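PDB 6M4K: alpha-amylase from Eisenia fetida, which probably hydrolyses internal alpha-1,4-glucosidic linkages of starch and related polysaccharides as a calcium- and chloride-dependent enzyme of glycoside hydrolase family 13. Local coordinates for residues Q35-H40 and L94-Y99; P14-I19 and D39-G44; W25-I30 and T82-M87. One frame throughout, in Å; residues are numbered along the deposited sequence.

Interaction 1. Residues Q35-H40 and L94-Y99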
loop_
_atom_site.group_PDB
_atom_site.type_symbol
_atom_site.label_atom_id
_atom_site.label_comp_id
_atom_site.label_asym_id
_atom_site.label_seq_id
_atom_site.Cartn_x
_atom_site.Cartn_y
_atom_site.Cartn_z
ATOM N N GLN A 35 -0.746 4.687 -18.428
ATOM C CA GLN A 35 -1.340 4.004 -19.574
ATOM C C GLN A 35 -1.389 2.500 -19.338
ATOM O O GLN A 35 -2.418 1.854 -19.572
ATOM C CB GLN A 35 -0.568 4.317 -20.857
ATOM C CG GLN A 35 -1.214 3.717 -22.099
ATOM C CD GLN A 35 -2.595 4.289 -22.363
ATOM O OE1 GLN A 35 -2.726 5.425 -22.820
ATOM N NE2 GLN A 35 -3.631 3.514 -22.064
ATOM N N TRP A 36 -0.267 1.922 -18.895
ATOM C CA TRP A 36 -0.225 0.497 -18.587
ATOM C C TRP A 36 -1.224 0.149 -17.489
ATOM O O TRP A 36 -1.957 -0.845 -17.587
ATOM C CB TRP A 36 1.206 0.099 -18.180
ATOM C CG TRP A 36 1.389 -1.394 -18.101
ATOM C CD1 TRP A 36 1.910 -2.213 -19.073
ATOM C CD2 TRP A 36 1.019 -2.251 -17.012
ATOM N NE1 TRP A 36 1.891 -3.519 -18.644
ATOM C CE2 TRP A 36 1.347 -3.574 -17.385
ATOM C CE3 TRP A 36 0.453 -2.028 -15.750
ATOM C CZ2 TRP A 36 1.109 -4.674 -16.549
ATOM C CZ3 TRP A 36 0.216 -3.114 -14.920
ATOM C CH2 TRP A 36 0.541 -4.425 -15.325
ATOM N N LEU A 37 -1.264 0.967 -16.439
ATOM C CA LEU A 37 -2.185 0.730 -15.337
ATOM C C LEU A 37 -3.636 0.785 -15.794
ATOM O O LEU A 37 -4.443 -0.055 -15.390
ATOM C CB LEU A 37 -1.938 1.745 -14.230
ATOM C CG LEU A 37 -0.608 1.550 -13.507
ATOM C CD1 LEU A 37 -0.238 2.810 -12.734
ATOM C CD2 LEU A 37 -0.676 0.360 -12.565
ATOM N N ALA A 38 -3.984 1.773 -16.624
ATOM C CA ALA A 38 -5.345 1.846 -17.153
ATOM C C ALA A 38 -5.680 0.613 -17.985
ATOM O O ALA A 38 -6.761 0.034 -17.843
ATOM C CB ALA A 38 -5.516 3.127 -17.976
ATOM N N ASP A 39 -4.752 0.190 -18.849
ATOM C CA ASP A 39 -4.988 -0.979 -19.694
ATOM C C ASP A 39 -5.208 -2.240 -18.871
ATOM O O ASP A 39 -5.870 -3.176 -19.338
ATOM C CB ASP A 39 -3.813 -1.195 -20.654
ATOM C CG ASP A 39 -3.705 -0.114 -21.715
ATOM O OD1 ASP A 39 -4.669 0.656 -21.901
ATOM O OD2 ASP A 39 -2.646 -0.053 -22.373
ATOM N N HIS A 40 -4.651 -2.292 -17.661
ATOM C CA HIS A 40 -4.793 -3.434 -16.773
ATOM C C HIS A 40 -5.800 -3.183 -15.666
ATOM O O HIS A 40 -5.921 -3.993 -14.738
ATOM C CB HIS A 40 -3.428 -3.858 -16.235
ATOM C CG HIS A 40 -2.544 -4.415 -17.302
ATOM N ND1 HIS A 40 -1.859 -3.612 -18.187
ATOM C CD2 HIS A 40 -2.295 -5.692 -17.678
ATOM C CE1 HIS A 40 -1.197 -4.372 -19.044
ATOM N NE2 HIS A 40 -1.446 -5.637 -18.756
ATOM N N LEU A 94 -6.553 9.527 -17.969
ATOM C CA LEU A 94 -6.643 8.095 -18.241
ATOM C C LEU A 94 -7.496 7.342 -17.235
ATOM O O LEU A 94 -7.653 6.125 -17.370
ATOM C CB LEU A 94 -5.245 7.476 -18.262
ATOM C CG LEU A 94 -4.428 7.819 -19.500
ATOM C CD1 LEU A 94 -2.960 7.526 -19.249
ATOM C CD2 LEU A 94 -4.934 7.005 -20.675
ATOM N N GLY A 95 -8.033 8.021 -16.225
ATOM C CA GLY A 95 -8.827 7.350 -15.222
ATOM C C GLY A 95 -8.023 6.549 -14.220
ATOM O O GLY A 95 -8.524 5.544 -13.694
ATOM N N VAL A 96 -6.786 6.961 -13.952
ATOM C CA VAL A 96 -5.925 6.344 -12.945
ATOM C C VAL A 96 -5.533 7.466 -11.993
ATOM O O VAL A 96 -4.857 8.419 -12.397
ATOM C CB VAL A 96 -4.691 5.687 -13.576
ATOM C CG1 VAL A 96 -3.797 5.107 -12.492
ATOM C CG2 VAL A 96 -5.116 4.594 -14.550
ATOM N N TYR A 97 -5.983 7.383 -10.749
ATOM C CA TYR A 97 -5.912 8.526 -9.847
ATOM C C TYR A 97 -4.672 8.491 -8.955
ATOM O O TYR A 97 -3.957 7.488 -8.878
ATOM C CB TYR A 97 -7.224 8.653 -9.066
ATOM C CG TYR A 97 -8.378 8.777 -10.040
ATOM C CD1 TYR A 97 -8.370 9.761 -11.026
ATOM C CD2 TYR A 97 -9.423 7.869 -10.035
ATOM C CE1 TYR A 97 -9.390 9.866 -11.953
ATOM C CE2 TYR A 97 -10.466 7.975 -10.962
ATOM C CZ TYR A 97 -10.429 8.977 -11.907
ATOM O OH TYR A 97 -11.456 9.065 -12.825
ATOM N N ILE A 98 -4.416 9.613 -8.283
ATOM C CA ILE A 98 -3.169 9.854 -7.558
ATOM C C ILE A 98 -3.485 10.089 -6.088
ATOM O O ILE A 98 -4.252 11.003 -5.748
ATOM C CB ILE A 98 -2.402 11.052 -8.142
ATOM C CG1 ILE A 98 -2.055 10.816 -9.612
ATOM C CG2 ILE A 98 -1.139 11.344 -7.319
ATOM C CD1 ILE A 98 -1.101 9.643 -9.867
ATOM N N TYR A 99 -2.858 9.301 -5.216
ATOM C CA TYR A 99 -2.941 9.482 -3.773
ATOM C C TYR A 99 -1.567 9.884 -3.263
ATOM O O TYR A 99 -0.581 9.169 -3.491
ATOM C CB TYR A 99 -3.424 8.200 -3.095
ATOM C CG TYR A 99 -4.641 7.653 -3.790
ATOM C CD1 TYR A 99 -5.860 8.313 -3.721
ATOM C CD2 TYR A 99 -4.552 6.536 -4.608
ATOM C CE1 TYR A 99 -6.974 7.836 -4.400
ATOM C CE2 TYR A 99 -5.656 6.053 -5.294
ATOM C CZ TYR A 99 -6.861 6.711 -5.183
ATOM O OH TYR A 99 -7.957 6.230 -5.867
#
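L94 lays its two methyl branches over the start of the Q35-H40 segment: CD1 rests 3.7 Å from the backbone N of Q35, and CD2 meets the amide end of the same residue, 3.5 Å from OE1. The two side chains cross at about a right angle. The side chain of Q35 sets out with CG anti to the backbone N (chi1 -175°), and a bend at chi2 (63°) then turns the amide back over the leucine. The flat amide itself lies against CD2 of L94, while NE2 keeps a weak hydrogen bond to OD1 of D39, one turn on; a long, flexible polar chain suits this solvent-exposed place, which must meet an apolar neighbour and water at once.

Deeper in, A38 faces the other segment with CB 3.7 Å from the O of L94 and equally far from CG2 of V96. A single methyl fits such a close approach, since the CA atoms of A38 and V96 are 6.2 Å apart. V96 directs its other branch, CG1, at CB of L37, 4.2 Å away. No hydrogen bond joins the segments.

G95, with positive phi, closes a Schellman motif at the end of helix 81-93 and turns the chain toward strand 97-102. The contact thus packs the last turn of helix 27-39 against the link into the third barrel strand, with L37 and V96 both reaching V45 of strand 44-47, which pairs with that strand.

Interaction 2. Residues P14-I19 and D39-G44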
loop_
_atom_site.group_PDB
_atom_site.type_symbol
_atom_site.label_atom_id
_atom_site.label_comp_id
_atom_site.label_asym_id
_atom_site.label_seq_id
_atom_site.Cartn_x
_atom_site.Cartn_y
_atom_site.Cartn_z
ATOM N N PRO A 14 -15.273 2.702 -13.732
ATOM C CA PRO A 14 -15.895 1.377 -13.736
ATOM C C PRO A 14 -14.873 0.296 -14.055
ATOM O O PRO A 14 -14.012 0.465 -14.918
ATOM C CB PRO A 14 -16.951 1.489 -14.844
ATOM C CG PRO A 14 -17.297 2.945 -14.878
ATOM C CD PRO A 14 -16.009 3.667 -14.574
ATOM N N GLY A 15 -14.960 -0.811 -13.332
ATOM C CA GLY A 15 -14.093 -1.947 -13.575
ATOM C C GLY A 15 -12.703 -1.832 -12.992
ATOM O O GLY A 15 -11.858 -2.688 -13.285
ATOM N N ARG A 16 -12.434 -0.807 -12.183
ATOM C CA ARG A 16 -11.128 -0.616 -11.565
ATOM C C ARG A 16 -11.298 -0.435 -10.065
ATOM O O ARG A 16 -12.283 0.147 -9.601
ATOM C CB ARG A 16 -10.423 0.611 -12.147
ATOM C CG ARG A 16 -10.346 0.556 -13.647
ATOM C CD ARG A 16 -9.601 1.721 -14.238
ATOM N NE ARG A 16 -9.618 1.645 -15.697
ATOM C CZ ARG A 16 -9.234 2.618 -16.517
ATOM N NH1 ARG A 16 -8.782 3.770 -16.029
ATOM N NH2 ARG A 16 -9.294 2.436 -17.831
ATOM N N ASP A 17 -10.314 -0.915 -9.300
ATOM C CA ASP A 17 -10.433 -0.893 -7.846
ATOM C C ASP A 17 -9.082 -0.892 -7.124
ATOM O O ASP A 17 -8.899 -0.175 -6.138
ATOM C CB ASP A 17 -11.284 -2.101 -7.413
ATOM C CG ASP A 17 -11.696 -2.049 -5.963
ATOM O OD1 ASP A 17 -12.205 -0.995 -5.510
ATOM O OD2 ASP A 17 -11.534 -3.070 -5.262
ATOM N N VAL A 18 -8.137 -1.713 -7.577
ATOM C CA VAL A 18 -6.891 -1.952 -6.846
ATOM C C VAL A 18 -5.936 -0.791 -7.080
ATOM O O VAL A 18 -5.858 -0.249 -8.182
ATOM C CB VAL A 18 -6.291 -3.292 -7.315
ATOM C CG1 VAL A 18 -4.917 -3.524 -6.696
ATOM C CG2 VAL A 18 -7.221 -4.436 -6.977
ATOM N N ILE A 19 -5.201 -0.403 -6.047
ATOM C CA ILE A 19 -4.211 0.658 -6.194
ATOM C C ILE A 19 -2.800 0.096 -6.000
ATOM O O ILE A 19 -2.606 -1.016 -5.496
ATOM C CB ILE A 19 -4.505 1.853 -5.274
ATOM C CG1 ILE A 19 -4.391 1.433 -3.818
ATOM C CG2 ILE A 19 -5.920 2.404 -5.575
ATOM C CD1 ILE A 19 -4.428 2.607 -2.850
ATOM N N ASP A 39 -4.752 0.190 -18.849
ATOM C CA ASP A 39 -4.988 -0.979 -19.694
ATOM C C ASP A 39 -5.208 -2.240 -18.871
ATOM O O ASP A 39 -5.870 -3.176 -19.338
ATOM C CB ASP A 39 -3.813 -1.195 -20.654
ATOM C CG ASP A 39 -3.705 -0.114 -21.715
ATOM O OD1 ASP A 39 -4.669 0.656 -21.901
ATOM O OD2 ASP A 39 -2.646 -0.053 -22.373
ATOM N N HIS A 40 -4.651 -2.292 -17.661
ATOM C CA HIS A 40 -4.793 -3.434 -16.773
ATOM C C HIS A 40 -5.800 -3.183 -15.666
ATOM O O HIS A 40 -5.921 -3.993 -14.738
ATOM C CB HIS A 40 -3.428 -3.858 -16.235
ATOM C CG HIS A 40 -2.544 -4.415 -17.302
ATOM N ND1 HIS A 40 -1.859 -3.612 -18.187
ATOM C CD2 HIS A 40 -2.295 -5.692 -17.678
ATOM C CE1 HIS A 40 -1.197 -4.372 -19.044
ATOM N NE2 HIS A 40 -1.446 -5.637 -18.756
ATOM N N ASN A 41 -6.538 -2.083 -15.761
ATOM C CA ASN A 41 -7.683 -1.828 -14.893
ATOM C C ASN A 41 -7.312 -1.767 -13.413
ATOM O O ASN A 41 -8.042 -2.248 -12.544
ATOM C CB ASN A 41 -8.851 -2.755 -15.210
ATOM C CG ASN A 41 -9.482 -2.394 -16.524
ATOM O OD1 ASN A 41 -9.941 -1.270 -16.694
ATOM N ND2 ASN A 41 -9.435 -3.296 -17.484
ATOM N N TYR A 42 -6.181 -1.128 -13.135
ATOM C CA TYR A 42 -5.894 -0.628 -11.802
ATOM C C TYR A 42 -6.544 0.744 -11.641
ATOM O O TYR A 42 -6.700 1.490 -12.610
ATOM C CB TYR A 42 -4.385 -0.473 -11.629
ATOM C CG TYR A 42 -3.608 -1.762 -11.449
ATOM C CD1 TYR A 42 -3.398 -2.285 -10.182
ATOM C CD2 TYR A 42 -3.056 -2.434 -12.533
ATOM C CE1 TYR A 42 -2.640 -3.434 -9.983
ATOM C CE2 TYR A 42 -2.297 -3.600 -12.346
ATOM C CZ TYR A 42 -2.106 -4.083 -11.068
ATOM O OH TYR A 42 -1.355 -5.222 -10.837
ATOM N N CYS A 43 -6.917 1.082 -10.405
ATOM C CA CYS A 43 -7.639 2.333 -10.169
ATOM C C CYS A 43 -6.751 3.537 -9.895
ATOM O O CYS A 43 -7.171 4.671 -10.177
ATOM C CB CYS A 43 -8.579 2.175 -8.975
ATOM S SG CYS A 43 -9.394 3.730 -8.403
ATOM N N GLY A 44 -5.571 3.351 -9.317
ATOM C CA GLY A 44 -4.820 4.515 -8.885
ATOM C C GLY A 44 -3.471 4.138 -8.314
ATOM O O GLY A 44 -3.131 2.958 -8.169
HETATM O O HOH W 1 -8.806 -0.115 -19.673
HETATM O O HOH W 2 -8.645 -3.091 -10.012
#
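From G15 to I19 the chain runs beside N41 to G44, their end-to-end directions 40° apart. One direct backbone hydrogen bond fastens them, from N of C43 to O of V18 (2.8 Å, 161° at the hydrogen), and a water bridges N of V18 to O of N41. Further along, CA of I19 lies 3.2 Å from O of G44, a CA-H...O contact.

R16 stretches its chain from CG to NE across the asparagine, and NE donates to OD1 of N41 (3.1 Å), which sits near the guanidinium plane. NH1 finds its stronger partner in O of L94, so the guanidinium spans two loops. A lysine in its place would probably lose the pairing with OD1 of N41 or that with O of L94, since one ammonium group could hardly copy both directions.

N41 is the C-prime residue of the Schellman motif that ends helix 27-39; after glycine, asparagine is among the residues that most readily take the positive phi needed, and its amide supplies the OD1 that R16 uses. The motif turns the chain into strand 44-47, beside strand 19-22, completing the first beta-alpha-beta crossover of the TIM barrel.

V18 and Y42 lie side by side, CG1 of the valine 4.0 Å from CE1 of the ring, apolar surfaces suited to this buried place. SG of C43 is in a disulfide with C12, while CB packs 3.6 Å from N of D17. G44 brings its backbone under I19, where a CB would come close to CG2.

Interaction 3. Residues W25-I30 and T82-M87. With SO4 (sulfate ion), chain G.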
loop_
_atom_site.group_PDB
_atom_site.type_symbol
_atom_site.label_atom_id
_atom_site.label_comp_id
_atom_site.label_asym_id
_atom_site.label_seq_id
_atom_site.Cartn_x
_atom_site.Cartn_y
_atom_site.Cartn_z
ATOM N N TRP A 25 9.159 6.031 -7.445
ATOM C CA TRP A 25 9.121 6.313 -8.875
ATOM C C TRP A 25 9.091 7.820 -9.126
ATOM O O TRP A 25 8.417 8.583 -8.406
ATOM C CB TRP A 25 7.895 5.682 -9.530
ATOM C CG TRP A 25 7.955 4.187 -9.691
ATOM C CD1 TRP A 25 8.435 3.262 -8.790
ATOM C CD2 TRP A 25 7.497 3.437 -10.821
ATOM N NE1 TRP A 25 8.293 1.989 -9.301
ATOM C CE2 TRP A 25 7.735 2.073 -10.552
ATOM C CE3 TRP A 25 6.911 3.787 -12.045
ATOM C CZ2 TRP A 25 7.409 1.065 -11.461
ATOM C CZ3 TRP A 25 6.597 2.783 -12.943
ATOM C CH2 TRP A 25 6.838 1.446 -12.645
ATOM N N LYS A 26 9.795 8.242 -10.177
ATOM C CA LYS A 26 9.740 9.625 -10.636
ATOM C C LYS A 26 8.395 9.928 -11.297
ATOM O O LYS A 26 7.720 9.043 -11.833
ATOM C CB LYS A 26 10.846 9.900 -11.661
ATOM C CG LYS A 26 12.255 9.900 -11.086
ATOM C CD LYS A 26 13.293 10.311 -12.136
ATOM C CE LYS A 26 13.375 9.298 -13.265
ATOM N NZ LYS A 26 14.581 9.577 -14.114
ATOM N N TRP A 27 8.028 11.214 -11.277
ATOM C CA TRP A 27 6.748 11.619 -11.851
ATOM C C TRP A 27 6.663 11.290 -13.336
ATOM O O TRP A 27 5.607 10.872 -13.828
ATOM C CB TRP A 27 6.486 13.103 -11.614
ATOM C CG TRP A 27 6.607 13.574 -10.195
ATOM C CD1 TRP A 27 7.013 14.804 -9.797
ATOM C CD2 TRP A 27 6.304 12.849 -8.982
ATOM N NE1 TRP A 27 6.999 14.904 -8.433
ATOM C CE2 TRP A 27 6.568 13.718 -7.904
ATOM C CE3 TRP A 27 5.871 11.547 -8.701
ATOM C CZ2 TRP A 27 6.401 13.336 -6.568
ATOM C CZ3 TRP A 27 5.706 11.169 -7.380
ATOM C CH2 TRP A 27 5.970 12.062 -6.332
ATOM N N THR A 28 7.763 11.471 -14.074
ATOM C CA THR A 28 7.707 11.153 -15.497
ATOM C C THR A 28 7.447 9.676 -15.735
ATOM O O THR A 28 6.761 9.316 -16.698
ATOM C CB THR A 28 8.999 11.570 -16.191
ATOM O OG1 THR A 28 10.114 10.997 -15.501
ATOM C CG2 THR A 28 9.118 13.093 -16.222
ATOM N N ASP A 29 7.967 8.809 -14.856
ATOM C CA ASP A 29 7.720 7.375 -14.988
ATOM C C ASP A 29 6.296 7.006 -14.595
ATOM O O ASP A 29 5.667 6.179 -15.258
ATOM C CB ASP A 29 8.748 6.565 -14.197
ATOM C CG ASP A 29 10.077 6.470 -14.923
ATOM O OD1 ASP A 29 10.074 6.448 -16.178
ATOM O OD2 ASP A 29 11.107 6.413 -14.241
ATOM N N ILE A 30 5.771 7.602 -13.522
ATOM C CA ILE A 30 4.384 7.327 -13.158
ATOM C C ILE A 30 3.451 7.793 -14.262
ATOM O O ILE A 30 2.512 7.087 -14.639
ATOM C CB ILE A 30 4.038 7.944 -11.792
ATOM C CG1 ILE A 30 4.928 7.330 -10.708
ATOM C CG2 ILE A 30 2.552 7.753 -11.476
ATOM C CD1 ILE A 30 4.642 7.823 -9.309
ATOM N N THR A 82 6.187 21.102 -11.922
ATOM C CA THR A 82 5.694 20.943 -13.287
ATOM C C THR A 82 5.519 19.474 -13.640
ATOM O O THR A 82 4.497 19.080 -14.217
ATOM C CB THR A 82 6.653 21.624 -14.263
ATOM O OG1 THR A 82 6.499 23.041 -14.149
ATOM C CG2 THR A 82 6.377 21.203 -15.699
ATOM N N GLN A 83 6.504 18.646 -13.291
ATOM C CA GLN A 83 6.403 17.225 -13.595
ATOM C C GLN A 83 5.293 16.559 -12.784
ATOM O O GLN A 83 4.594 15.679 -13.297
ATOM C CB GLN A 83 7.757 16.556 -13.389
ATOM C CG GLN A 83 8.778 17.005 -14.415
ATOM C CD GLN A 83 10.174 16.534 -14.073
ATOM O OE1 GLN A 83 10.603 16.610 -12.920
ATOM N NE2 GLN A 83 10.903 16.070 -15.082
ATOM N N PHE A 84 5.125 16.972 -11.523
ATOM C CA PHE A 84 4.037 16.448 -10.699
ATOM C C PHE A 84 2.678 16.746 -11.329
ATOM O O PHE A 84 1.815 15.865 -11.438
ATOM C CB PHE A 84 4.112 17.033 -9.282
ATOM C CG PHE A 84 3.075 16.465 -8.341
ATOM C CD1 PHE A 84 3.325 15.288 -7.651
ATOM C CD2 PHE A 84 1.841 17.090 -8.170
ATOM C CE1 PHE A 84 2.363 14.733 -6.805
ATOM C CE2 PHE A 84 0.882 16.554 -7.330
ATOM C CZ PHE A 84 1.135 15.373 -6.639
ATOM N N ARG A 85 2.491 17.982 -11.792
ATOM C CA ARG A 85 1.201 18.376 -12.344
ATOM C C ARG A 85 0.945 17.721 -13.688
ATOM O O ARG A 85 -0.192 17.330 -13.977
ATOM C CB ARG A 85 1.113 19.896 -12.399
ATOM C CG ARG A 85 1.111 20.465 -11.001
ATOM C CD ARG A 85 1.213 21.956 -10.990
ATOM N NE ARG A 85 -0.059 22.589 -11.310
ATOM C CZ ARG A 85 -0.332 23.857 -11.029
ATOM N NH1 ARG A 85 0.574 24.611 -10.416
ATOM N NH2 ARG A 85 -1.505 24.367 -11.355
ATOM N N ASN A 86 1.993 17.550 -14.506
ATOM C CA ASN A 86 1.837 16.789 -15.743
ATOM C C ASN A 86 1.373 15.367 -15.452
ATOM O O ASN A 86 0.494 14.839 -16.142
ATOM C CB ASN A 86 3.161 16.723 -16.502
ATOM C CG ASN A 86 3.513 18.014 -17.227
ATOM O OD1 ASN A 86 4.676 18.228 -17.570
ATOM N ND2 ASN A 86 2.530 18.861 -17.471
ATOM N N MET A 87 1.983 14.729 -14.445
ATOM C CA MET A 87 1.610 13.373 -14.051
ATOM C C MET A 87 0.147 13.299 -13.635
ATOM O O MET A 87 -0.597 12.434 -14.105
ATOM C CB MET A 87 2.524 12.912 -12.912
ATOM C CG MET A 87 2.157 11.574 -12.308
ATOM S SD MET A 87 3.022 11.269 -10.760
ATOM C CE MET A 87 2.272 12.510 -9.697
HETATM S S SO4 G . 13.250 12.978 -15.177
HETATM O O1 SO4 G . 12.978 13.718 -13.955
HETATM O O2 SO4 G . 12.190 11.998 -15.342
HETATM O O3 SO4 G . 14.512 12.256 -15.039
HETATM O O4 SO4 G . 13.288 13.898 -16.314
#
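W27 stands between the two helices with its indole turned toward the other segment, and F84 presents an edge to one of its faces. The pair is edge-to-face (T-shaped): the phenylalanine ring and the five-membered ring of the indole have centroids 5.2 Å apart and planes at 78°. CD1 of F84 leads, 3.6 Å from CE2 of W27; CG of F84, anti to the backbone N (chi1 -176°), swings the ring there. A broad indole suits the position because it also covers the backbone, CD1 of W27 lying 3.4 Å from N of F84.

M87 approaches the six-membered part of the indole obliquely, as a Met-aromatic contact, with SD 3.5 Å from CE3 of W27. Its bend at chi3 (68°) sets CE over the same face that F84 covers. The sulfur is also 3.6 Å from CG2 of I30, so a flexible, polarisable thioether fills the join between ring and branched chain.

At the outer margin CG2 of T28 packs against NE2 of Q83. A sulfate, probably from the crystallisation liquor, lies beside them, held by NZ of K26 (2.8 Å to O3), which also pairs with D374, and weakly by NE2 of Q83, whose OE1 is bonded to N of S80.

Helices 27-39 and 81-93 meet here at their N-terminal parts, on the outside of the barrel; W27 and I30 reach inward to V47 of strand 44-47, the barrel strand that lies between the two helices in the chain.

How the interactions relate
From the N terminus, the chain passes residues 14-19, enters strand 19-22, runs out along helix 27-39 and returns at 39-44, where interaction 2 closes the shortest loop and joins the first two barrel strands at their entrances. Interactions 1 and 3 close longer loops, bringing the two ends of helix 27-39 against the region of helix 81-93 and its exit into strand 97-102; these two cross along the chain, as do interactions 2 and 3. Interactions 1 and 2 share D39 and H40 and touch through R16, whereas interaction 3 lies about 13 Å from interaction 1, centre to centre. Together they tie successive beta-alpha units of the barrel.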